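Side-chain contacts in arginase 1, mitochondrial (Arabidopsis thaliana, PDB 6VSU), which hydrolyses L-arginine to urea and L-ornithine with two manganese ions per subunit, and also converts agmatine to putrescine: residues E[6-9]-E[10-14]; E[87-90]-E[91-94]; E[222-225]-E[226-229]. All coordinates share one frame; numbering follows the deposited sequence.

How the contacts relate
The three contacts come in series along the chain and none touches another. Contact 1 is the start of helix 7-37, its centre about 30 Å from the centre of the chain. Contact 2 leads into strand 93-98 and contact 3 follows strand 218-221, the two outermost strands, within the chain, of the parallel sheet. Centres of contacts 1 and 2 are about 38 Å apart, those of 2 and 3 about 36 Å, and those of 1 and 3, on opposite sides of the chain's centre, about 52 Å. Contact 2 packs on helix 7-37; contacts 1 and 3 lie away from the metal and ornithine sites and each reach another subunit of the hexamer.

Contact 1: residues E[6-9]-E[10-14]; sequences SSIE and KGQNR
Ile8 and Gln12, one turn apart at the start of helix 7-37, form the close-packed part of the contact. The branch methyl CG2 of Ile8 lies 3.3 Å from NE2 of Gln12, while CG of Gln12 sits 3.2 Å from the backbone O of Ile8. Gln12 reaches that place because its CG stands anti to the carbonyl carbon (chi1 -62°) and the chain runs extended. Along the helix backbone, the bond from Gln12 N to Ile8 O, 3.1 Å and nearly straight at 173°, fixes the residue spacing.

The other side is looser, with the ends of Ser7, Glu9 and Lys10 exposed. The side chains of Glu9 and Asn13 stay apart, CG to ND2 4.3 Å, although the asparagine amide lies close to the glutamate backbone, its CG 3.1 Å from Glu9 O, and the backbone bond from Asn13 N to Glu9 O is weak. The lysine chain, bent at chi3 and chi4, leads away from the preceding turn.

The polar ends find partners elsewhere: Gln12 NE2 donates to Cys107 O, and Arg113 NH1 bonds both Gln12 OE1 and Asn13 OD1. Arg14 NE makes a salt bridge to Glu25 of a neighbouring subunit, placing this helix start at a subunit interface. With Glu9 OE2 only a long, weak ion partner of Arg113, amide oxygens probably do more than charge pairing to hold this helix start to that arginine.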
ATOM      1  N   SER E   6      35.934 -28.848 -15.820  1.00 80.37           N
ATOM      2  CA  SER E   6      35.368 -30.221 -15.821  1.00 78.96           C
ATOM      3  C   SER E   6      35.509 -30.672 -14.375  1.00 72.86           C
ATOM      4  O   SER E   6      34.810 -31.598 -13.925  1.00 68.19           O
ATOM      5  CB  SER E   6      36.108 -31.118 -16.752  1.00 84.32           C
ATOM      6  OG  SER E   6      35.707 -30.882 -18.090  1.00 89.31           O
ATOM      7  N   SER E   7      36.454 -30.019 -13.709  1.00 68.97           N
ATOM      8  CA  SER E   7      36.578 -30.193 -12.251  1.00 64.68           C
ATOM      9  C   SER E   7      35.423 -29.378 -11.638  1.00 61.62           C
ATOM     10  O   SER E   7      35.008 -29.663 -10.510  1.00 58.43           O
ATOM     11  CB  SER E   7      37.939 -29.713 -11.842  1.00 63.86           C
ATOM     12  OG  SER E   7      37.909 -28.955 -10.656  1.00 62.42           O
ATOM     13  N   ILE E   8      34.992 -28.321 -12.335  1.00 60.13           N
ATOM     14  CA  ILE E   8      33.832 -27.461 -11.991  1.00 56.27           C
ATOM     15  C   ILE E   8      32.617 -28.372 -11.829  1.00 51.66           C
ATOM     16  O   ILE E   8      31.947 -28.246 -10.834  1.00 46.09           O
ATOM     17  CB  ILE E   8      33.639 -26.378 -13.072  1.00 59.53           C
ATOM     18  CG1 ILE E   8      34.611 -25.211 -12.890  1.00 62.06           C
ATOM     19  CG2 ILE E   8      32.199 -25.905 -13.156  1.00 58.50           C
ATOM     20  CD1 ILE E   8      34.556 -24.554 -11.536  1.00 61.46           C
ATOM     21  N   GLU E   9      32.440 -29.309 -12.746  1.00 51.11           N
ATOM     22  CA  GLU E   9      31.234 -30.178 -12.763  1.00 51.60           C
ATOM     23  C   GLU E   9      31.247 -31.107 -11.530  1.00 48.57           C
ATOM     24  O   GLU E   9      30.146 -31.421 -10.987  1.00 44.67           O
ATOM     25  CB  GLU E   9      31.131 -30.927 -14.099  1.00 56.46           C
ATOM     26  CG  GLU E   9      29.943 -31.864 -14.159  1.00 58.29           C
ATOM     27  CD  GLU E   9      28.991 -31.754 -15.352  1.00 63.57           C
ATOM     28  OE1 GLU E   9      29.104 -30.778 -16.146  1.00 65.18           O
ATOM     29  OE2 GLU E   9      28.079 -32.643 -15.464  1.00 65.67           O
ATOM     30  N   LYS E  10      32.447 -31.484 -11.070  1.00 47.88           N
ATOM     31  CA  LYS E  10      32.621 -32.380  -9.900  1.00 46.59           C
ATOM     32  C   LYS E  10      32.292 -31.610  -8.624  1.00 41.30           C
ATOM     33  O   LYS E  10      31.676 -32.202  -7.749  1.00 40.59           O
ATOM     34  CB  LYS E  10      34.040 -32.967  -9.848  1.00 50.41           C
ATOM     35  CG  LYS E  10      34.414 -33.596  -8.512  1.00 51.12           C
ATOM     36  CD  LYS E  10      35.893 -33.975  -8.372  1.00 54.32           C
ATOM     37  CE  LYS E  10      36.247 -35.363  -8.890  1.00 57.74           C
ATOM     38  NZ  LYS E  10      35.390 -36.487  -8.413  1.00 56.55           N
ATOM     39  N   GLY E  11      32.741 -30.379  -8.456  1.00 38.38           N
ATOM     40  CA  GLY E  11      32.342 -29.612  -7.248  1.00 36.21           C
ATOM     41  C   GLY E  11      30.815 -29.387  -7.194  1.00 33.47           C
ATOM     42  O   GLY E  11      30.174 -29.564  -6.139  1.00 31.68           O
ATOM     43  N   GLN E  12      30.216 -29.030  -8.325  1.00 32.89           N
ATOM     44  CA  GLN E  12      28.763 -28.879  -8.421  1.00 31.95           C
ATOM     45  C   GLN E  12      28.086 -30.183  -7.997  1.00 30.65           C
ATOM     46  O   GLN E  12      27.072 -30.123  -7.337  1.00 29.10           O
ATOM     47  CB  GLN E  12      28.434 -28.462  -9.842  1.00 34.01           C
ATOM     48  CG  GLN E  12      29.049 -27.124 -10.221  1.00 35.24           C
ATOM     49  CD  GLN E  12      28.776 -26.883 -11.681  1.00 37.67           C
ATOM     50  OE1 GLN E  12      28.244 -27.766 -12.356  1.00 38.68           O
ATOM     51  NE2 GLN E  12      29.046 -25.673 -12.138  1.00 38.68           N
ATOM     52  N   ASN E  13      28.668 -31.326  -8.334  1.00 31.47           N
ATOM     53  CA  ASN E  13      28.050 -32.647  -8.077  1.00 31.58           C
ATOM     54  C   ASN E  13      28.069 -32.875  -6.566  1.00 30.02           C
ATOM     55  O   ASN E  13      27.121 -33.506  -6.090  1.00 29.91           O
ATOM     56  CB  ASN E  13      28.697 -33.768  -8.897  1.00 34.29           C
ATOM     57  CG  ASN E  13      28.264 -33.771 -10.364  1.00 36.76           C
ATOM     58  OD1 ASN E  13      27.407 -32.982 -10.805  1.00 36.15           O
ATOM     59  ND2 ASN E  13      28.841 -34.681 -11.130  1.00 39.68           N
ATOM     60  N   ARG E  14      29.071 -32.349  -5.864  1.00 29.26           N
ATOM     61  CA  ARG E  14      29.109 -32.449  -4.383  1.00 28.67           C
ATOM     62  C   ARG E  14      27.934 -31.645  -3.796  1.00 26.79           C
ATOM     63  O   ARG E  14      27.265 -32.162  -2.900  1.00 25.83           O
ATOM     64  CB  ARG E  14      30.485 -32.034  -3.852  1.00 29.82           C
ATOM     65  CG  ARG E  14      31.618 -32.975  -4.244  1.00 32.30           C
ATOM     66  CD  ARG E  14      32.964 -32.653  -3.621  1.00 34.32           C
ATOM     67  NE  ARG E  14      32.910 -32.939  -2.201  1.00 35.20           N
ATOM     68  CZ  ARG E  14      33.326 -34.061  -1.636  1.00 37.64           C
ATOM     69  NH1 ARG E  14      33.883 -35.008  -2.366  1.00 40.02           N
ATOM     70  NH2 ARG E  14      33.203 -34.224  -0.335  1.00 38.50           N
TER

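Contact 2: residues E[87-90]-E[91-94]; sequences LKDP and RVLT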
ATOM      1  N   LEU E  87      -5.305 -31.212   9.224  1.00 22.96           N
ATOM      2  CA  LEU E  87      -3.998 -30.906   8.606  1.00 22.18           C
ATOM      3  C   LEU E  87      -2.876 -31.144   9.610  1.00 22.91           C
ATOM      4  O   LEU E  87      -1.762 -31.348   9.163  1.00 23.41           O
ATOM      5  CB  LEU E  87      -4.002 -29.451   8.118  1.00 21.25           C
ATOM      6  CG  LEU E  87      -4.865 -29.173   6.900  1.00 20.67           C
ATOM      7  CD1 LEU E  87      -5.025 -27.681   6.696  1.00 20.71           C
ATOM      8  CD2 LEU E  87      -4.276 -29.838   5.643  1.00 19.44           C
ATOM      9  N   LYS E  88      -3.143 -31.190  10.906  1.00 24.55           N
ATOM     10  CA  LYS E  88      -2.097 -31.532  11.898  1.00 26.49           C
ATOM     11  C   LYS E  88      -1.860 -33.039  11.973  1.00 25.92           C
ATOM     12  O   LYS E  88      -0.886 -33.390  12.650  1.00 26.53           O
ATOM     13  CB  LYS E  88      -2.475 -31.014  13.285  1.00 30.03           C
ATOM     14  CG  LYS E  88      -2.468 -29.507  13.406  1.00 32.32           C
ATOM     15  CD  LYS E  88      -3.161 -29.064  14.647  1.00 35.95           C
ATOM     16  CE  LYS E  88      -3.142 -27.555  14.756  1.00 39.10           C
ATOM     17  NZ  LYS E  88      -4.018 -27.186  15.898  1.00 44.44           N
ATOM     18  N   ASP E  89      -2.718 -33.874  11.376  1.00 24.49           N
ATOM     19  CA  ASP E  89      -2.462 -35.334  11.161  1.00 24.76           C
ATOM     20  C   ASP E  89      -1.437 -35.511  10.046  1.00 23.40           C
ATOM     21  O   ASP E  89      -1.661 -35.127   8.908  1.00 22.65           O
ATOM     22  CB  ASP E  89      -3.755 -36.055  10.828  1.00 25.02           C
ATOM     23  CG  ASP E  89      -3.718 -37.555  10.887  1.00 26.37           C
ATOM     24  OD1 ASP E  89      -2.587 -38.131  10.876  1.00 26.67           O
ATOM     25  OD2 ASP E  89      -4.843 -38.142  10.907  1.00 26.64           O
ATOM     26  N   PRO E  90      -0.221 -35.991  10.356  1.00 23.76           N
ATOM     27  CA  PRO E  90       0.801 -36.253   9.334  1.00 23.10           C
ATOM     28  C   PRO E  90       0.314 -37.123   8.169  1.00 23.13           C
ATOM     29  O   PRO E  90       0.774 -36.932   7.027  1.00 22.51           O
ATOM     30  CB  PRO E  90       1.901 -37.000  10.088  1.00 24.23           C
ATOM     31  CG  PRO E  90       1.719 -36.601  11.550  1.00 25.28           C
ATOM     32  CD  PRO E  90       0.231 -36.314  11.727  1.00 24.95           C
ATOM     33  N   ARG E  91      -0.626 -38.021   8.433  1.00 24.02           N
ATOM     34  CA  ARG E  91      -1.228 -38.855   7.375  1.00 24.46           C
ATOM     35  C   ARG E  91      -2.016 -37.984   6.402  1.00 23.78           C
ATOM     36  O   ARG E  91      -2.197 -38.432   5.235  1.00 24.10           O
ATOM     37  CB  ARG E  91      -2.158 -39.905   7.956  1.00 25.67           C
ATOM     38  CG  ARG E  91      -1.381 -40.919   8.764  1.00 27.19           C
ATOM     39  CD  ARG E  91      -2.244 -41.836   9.603  1.00 28.80           C
ATOM     40  NE  ARG E  91      -3.098 -41.020  10.459  1.00 28.51           N
ATOM     41  CZ  ARG E  91      -3.882 -41.503  11.392  1.00 30.14           C
ATOM     42  NH1 ARG E  91      -3.875 -42.793  11.675  1.00 31.84           N
ATOM     43  NH2 ARG E  91      -4.641 -40.680  12.080  1.00 30.29           N
ATOM     44  N   VAL E  92      -2.452 -36.805   6.822  1.00 23.60           N
ATOM     45  CA  VAL E  92      -3.119 -35.822   5.917  1.00 23.08           C
ATOM     46  C   VAL E  92      -2.094 -34.896   5.267  1.00 21.90           C
ATOM     47  O   VAL E  92      -2.178 -34.650   4.046  1.00 20.69           O
ATOM     48  CB  VAL E  92      -4.165 -35.006   6.677  1.00 23.85           C
ATOM     49  CG1 VAL E  92      -4.749 -33.910   5.804  1.00 23.74           C
ATOM     50  CG2 VAL E  92      -5.262 -35.917   7.212  1.00 25.26           C
ATOM     51  N   LEU E  93      -1.144 -34.378   6.042  1.00 22.83           N
ATOM     52  CA  LEU E  93      -0.120 -33.438   5.501  1.00 21.44           C
ATOM     53  C   LEU E  93       1.201 -33.583   6.259  1.00 21.36           C
ATOM     54  O   LEU E  93       1.227 -33.576   7.488  1.00 21.86           O
ATOM     55  CB  LEU E  93      -0.671 -32.010   5.579  1.00 21.46           C
ATOM     56  CG  LEU E  93       0.219 -30.941   4.937  1.00 21.55           C
ATOM     57  CD1 LEU E  93       0.383 -31.131   3.426  1.00 20.41           C
ATOM     58  CD2 LEU E  93      -0.325 -29.536   5.217  1.00 22.12           C
ATOM     59  N   THR E  94       2.282 -33.748   5.520  1.00 21.00           N
ATOM     60  CA  THR E  94       3.654 -33.492   6.034  1.00 22.02           C
ATOM     61  C   THR E  94       4.349 -32.554   5.048  1.00 20.65           C
ATOM     62  O   THR E  94       3.770 -32.261   4.035  1.00 19.75           O
ATOM     63  CB  THR E  94       4.474 -34.781   6.240  1.00 22.32           C
ATOM     64  OG1 THR E  94       4.477 -35.517   5.027  1.00 20.66           O
ATOM     65  CG2 THR E  94       3.934 -35.611   7.367  1.00 24.05           C
TER
HETATM   66  O   HOH W   1       0.828 -31.804   9.328  1.00 28.78           O
HETATM   67  O   HOH W   2       2.266 -36.784   4.656  1.00 21.60           O
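This is a local turn contact, closed by backbone bonds and a salt bridge, where the loop after helix 64-72 enters strand 93-98. Asp89 takes both roles. Its backbone O accepts from Leu93 N at 3.0 Å, in the carbonyl plane, and from Val92 N, which comes from above that plane; together these bonds wind residues 89-93 into a helix-like turn before the strand.

The carboxylate of Asp89 is gripped side-on by Arg91. NE reaches the syn lone pair of OD1 at 3.0 Å, and NH2 of the same arginine meets OD2 at 2.8 Å, the two flat groups being turned 47° apart. Arg91 N also bonds to OD1, approaching from above the carboxylate plane at 3.1 Å, and this bond closes an Asx turn. OD1 therefore has two donors, and three bonds from one residue restrict rotation of the carboxylate. A bend at chi3 of Arg91 (-55°) brings its guanidinium back to the aspartate.

Apolar contacts fill another side: CD2 of Leu87 lies 4.0 Å from CD2 of Leu93 and also touches CG1 of Val92. Pro90 CB rests 3.7 Å from the methyl CG2 of Thr94. One water donates to the backbone O atoms of both Leu87 and Leu93; a second donates to Pro90 O and accepts from Thr94 OG1.

Pro90 packs on Leu33 and Leu37 of helix 7-37, and Arg91 NH1 bonds to Gly38 O just beyond it. Leu93 lies against Ala316 of helix 303-319 and Leu46 of neighbouring strand 43-48, with Thr94 OG1 bonded to Ser45 OG of the same strand.

Contact 3: residues E[222-225]-E[226-229]; sequences MRTF and SKDR
OD2 of Asp228 accepts a 2.6 Å hydrogen bond from OG1 of Thr224, the shortest polar bond between residues 222-225 and 226-229. The hydroxyl comes from above the carboxylate plane, 37° out of it. The other oxygen of Asp228, OD1, is met on its syn side by NZ of Lys227 at 2.8 Å in a salt bridge, so two side chains hold the carboxylate and limit its rotation. The lysine chain, bent at chi2, chi3 and chi4, folds back to it. With chi1 at 68°, Thr224 places OG1 between its backbone N and carbonyl carbon, where Glu221 O also lies within bonding distance and competes for the same hydrogen.

Thr224 occupies the N-cap position of helix 225-232, which follows strand 218-221, outermost in the parallel sheet within the chain, but its side chain makes no capping bond. Its backbone O accepts the first helical bond, from Asp228 N, in the carbonyl plane at 3.0 Å, and a weaker one from Lys227 N. Water 3 donates to Met222 O and accepts from Ser226 N.

The Phe225 ring places CE2 over one face of the Arg229 guanidinium, offset toward its rim and 3.5 Å from NH2, with the two planes 63° apart. NH1 of that arginine is drawn off to salt bridges with Glu233 and Asp273, while Ser226 packs on Asn276 of a neighbouring subunit.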
ATOM      1  N   MET E 222     -12.107 -19.172 -21.050  1.00 22.25           N
ATOM      2  CA  MET E 222     -13.107 -18.499 -20.192  1.00 22.49           C
ATOM      3  C   MET E 222     -14.244 -17.901 -21.035  1.00 23.02           C
ATOM      4  O   MET E 222     -15.343 -17.816 -20.521  1.00 22.82           O
ATOM      5  CB  MET E 222     -12.462 -17.422 -19.310  1.00 22.07           C
ATOM      6  CG  MET E 222     -11.611 -17.993 -18.239  1.00 21.50           C
ATOM      7  SD  MET E 222     -12.490 -19.013 -17.061  1.00 22.59           S
ATOM      8  CE  MET E 222     -13.819 -17.911 -16.584  1.00 23.78           C
ATOM      9  N   ARG E 223     -14.011 -17.532 -22.283  1.00 23.87           N
ATOM     10  CA  ARG E 223     -15.102 -17.071 -23.154  1.00 26.04           C
ATOM     11  C   ARG E 223     -16.208 -18.122 -23.346  1.00 26.40           C
ATOM     12  O   ARG E 223     -17.216 -17.719 -23.885  1.00 26.40           O
ATOM     13  CB  ARG E 223     -14.540 -16.608 -24.497  1.00 28.65           C
ATOM     14  CG  ARG E 223     -13.774 -17.643 -25.292  1.00 30.61           C
ATOM     15  CD  ARG E 223     -13.050 -16.987 -26.462  1.00 33.88           C
ATOM     16  NE  ARG E 223     -12.268 -17.987 -27.172  1.00 36.53           N
ATOM     17  CZ  ARG E 223     -12.758 -18.812 -28.123  1.00 41.31           C
ATOM     18  NH1 ARG E 223     -14.027 -18.742 -28.467  1.00 44.12           N
ATOM     19  NH2 ARG E 223     -12.004 -19.759 -28.684  1.00 43.05           N
ATOM     20  N   THR E 224     -16.021 -19.423 -23.039  1.00 25.41           N
ATOM     21  CA  THR E 224     -17.075 -20.453 -23.169  1.00 26.41           C
ATOM     22  C   THR E 224     -17.349 -21.064 -21.795  1.00 26.01           C
ATOM     23  O   THR E 224     -18.049 -22.098 -21.716  1.00 25.53           O
ATOM     24  CB  THR E 224     -16.721 -21.516 -24.222  1.00 27.23           C
ATOM     25  OG1 THR E 224     -15.592 -22.310 -23.780  1.00 26.33           O
ATOM     26  CG2 THR E 224     -16.493 -20.869 -25.578  1.00 27.86           C
ATOM     27  N   PHE E 225     -16.911 -20.411 -20.731  1.00 25.88           N
ATOM     28  CA  PHE E 225     -17.091 -20.950 -19.363  1.00 26.79           C
ATOM     29  C   PHE E 225     -18.576 -21.042 -18.958  1.00 28.43           C
ATOM     30  O   PHE E 225     -18.888 -22.080 -18.379  1.00 27.52           O
ATOM     31  CB  PHE E 225     -16.255 -20.174 -18.353  1.00 26.86           C
ATOM     32  CG  PHE E 225     -16.273 -20.790 -16.974  1.00 26.58           C
ATOM     33  CD1 PHE E 225     -15.695 -22.004 -16.728  1.00 26.60           C
ATOM     34  CD2 PHE E 225     -16.908 -20.139 -15.941  1.00 27.89           C
ATOM     35  CE1 PHE E 225     -15.693 -22.550 -15.454  1.00 28.20           C
ATOM     36  CE2 PHE E 225     -16.927 -20.681 -14.670  1.00 29.15           C
ATOM     37  CZ  PHE E 225     -16.348 -21.909 -14.430  1.00 28.50           C
ATOM     38  N   SER E 226     -19.458 -20.097 -19.319  1.00 31.45           N
ATOM     39  CA  SER E 226     -20.931 -20.219 -19.119  1.00 35.25           C
ATOM     40  C   SER E 226     -21.405 -21.604 -19.574  1.00 35.41           C
ATOM     41  O   SER E 226     -22.104 -22.239 -18.804  1.00 34.87           O
ATOM     42  CB  SER E 226     -21.713 -19.165 -19.855  1.00 39.57           C
ATOM     43  OG  SER E 226     -21.381 -17.871 -19.380  1.00 44.84           O
ATOM     44  N   LYS E 227     -20.997 -22.047 -20.762  1.00 35.68           N
ATOM     45  CA  LYS E 227     -21.451 -23.316 -21.394  1.00 37.76           C
ATOM     46  C   LYS E 227     -20.762 -24.514 -20.696  1.00 34.23           C
ATOM     47  O   LYS E 227     -21.420 -25.530 -20.405  1.00 33.60           O
ATOM     48  CB  LYS E 227     -21.172 -23.184 -22.892  1.00 42.00           C
ATOM     49  CG  LYS E 227     -21.819 -24.232 -23.782  1.00 50.92           C
ATOM     50  CD  LYS E 227     -20.866 -25.273 -24.404  1.00 57.26           C
ATOM     51  CE  LYS E 227     -19.966 -24.765 -25.527  1.00 60.60           C
ATOM     52  NZ  LYS E 227     -18.524 -25.099 -25.271  1.00 59.43           N
ATOM     53  N   ASP E 228     -19.463 -24.385 -20.430  1.00 30.12           N
ATOM     54  CA  ASP E 228     -18.565 -25.482 -20.051  1.00 27.68           C
ATOM     55  C   ASP E 228     -18.679 -25.786 -18.545  1.00 26.95           C
ATOM     56  O   ASP E 228     -18.275 -26.911 -18.164  1.00 26.33           O
ATOM     57  CB  ASP E 228     -17.124 -25.170 -20.421  1.00 25.91           C
ATOM     58  CG  ASP E 228     -16.827 -25.054 -21.895  1.00 26.37           C
ATOM     59  OD1 ASP E 228     -17.595 -25.571 -22.681  1.00 29.16           O
ATOM     60  OD2 ASP E 228     -15.852 -24.384 -22.246  1.00 25.63           O
ATOM     61  N   ARG E 229     -19.217 -24.879 -17.732  1.00 26.13           N
ATOM     62  CA  ARG E 229     -19.167 -24.961 -16.237  1.00 25.64           C
ATOM     63  C   ARG E 229     -19.686 -26.315 -15.753  1.00 26.00           C
ATOM     64  O   ARG E 229     -18.996 -27.016 -15.019  1.00 24.89           O
ATOM     65  CB  ARG E 229     -19.931 -23.809 -15.555  1.00 25.90           C
ATOM     66  CG  ARG E 229     -19.944 -23.917 -14.032  1.00 26.03           C
ATOM     67  CD  ARG E 229     -20.950 -23.025 -13.339  1.00 26.87           C
ATOM     68  NE  ARG E 229     -20.487 -21.635 -13.246  1.00 27.14           N
ATOM     69  CZ  ARG E 229     -19.649 -21.133 -12.311  1.00 27.28           C
ATOM     70  NH1 ARG E 229     -19.079 -21.895 -11.379  1.00 26.58           N
ATOM     71  NH2 ARG E 229     -19.371 -19.842 -12.303  1.00 28.12           N
TER
HETATM   72  O   HOH W   3     -18.098 -17.241 -20.062  1.00 32.70           O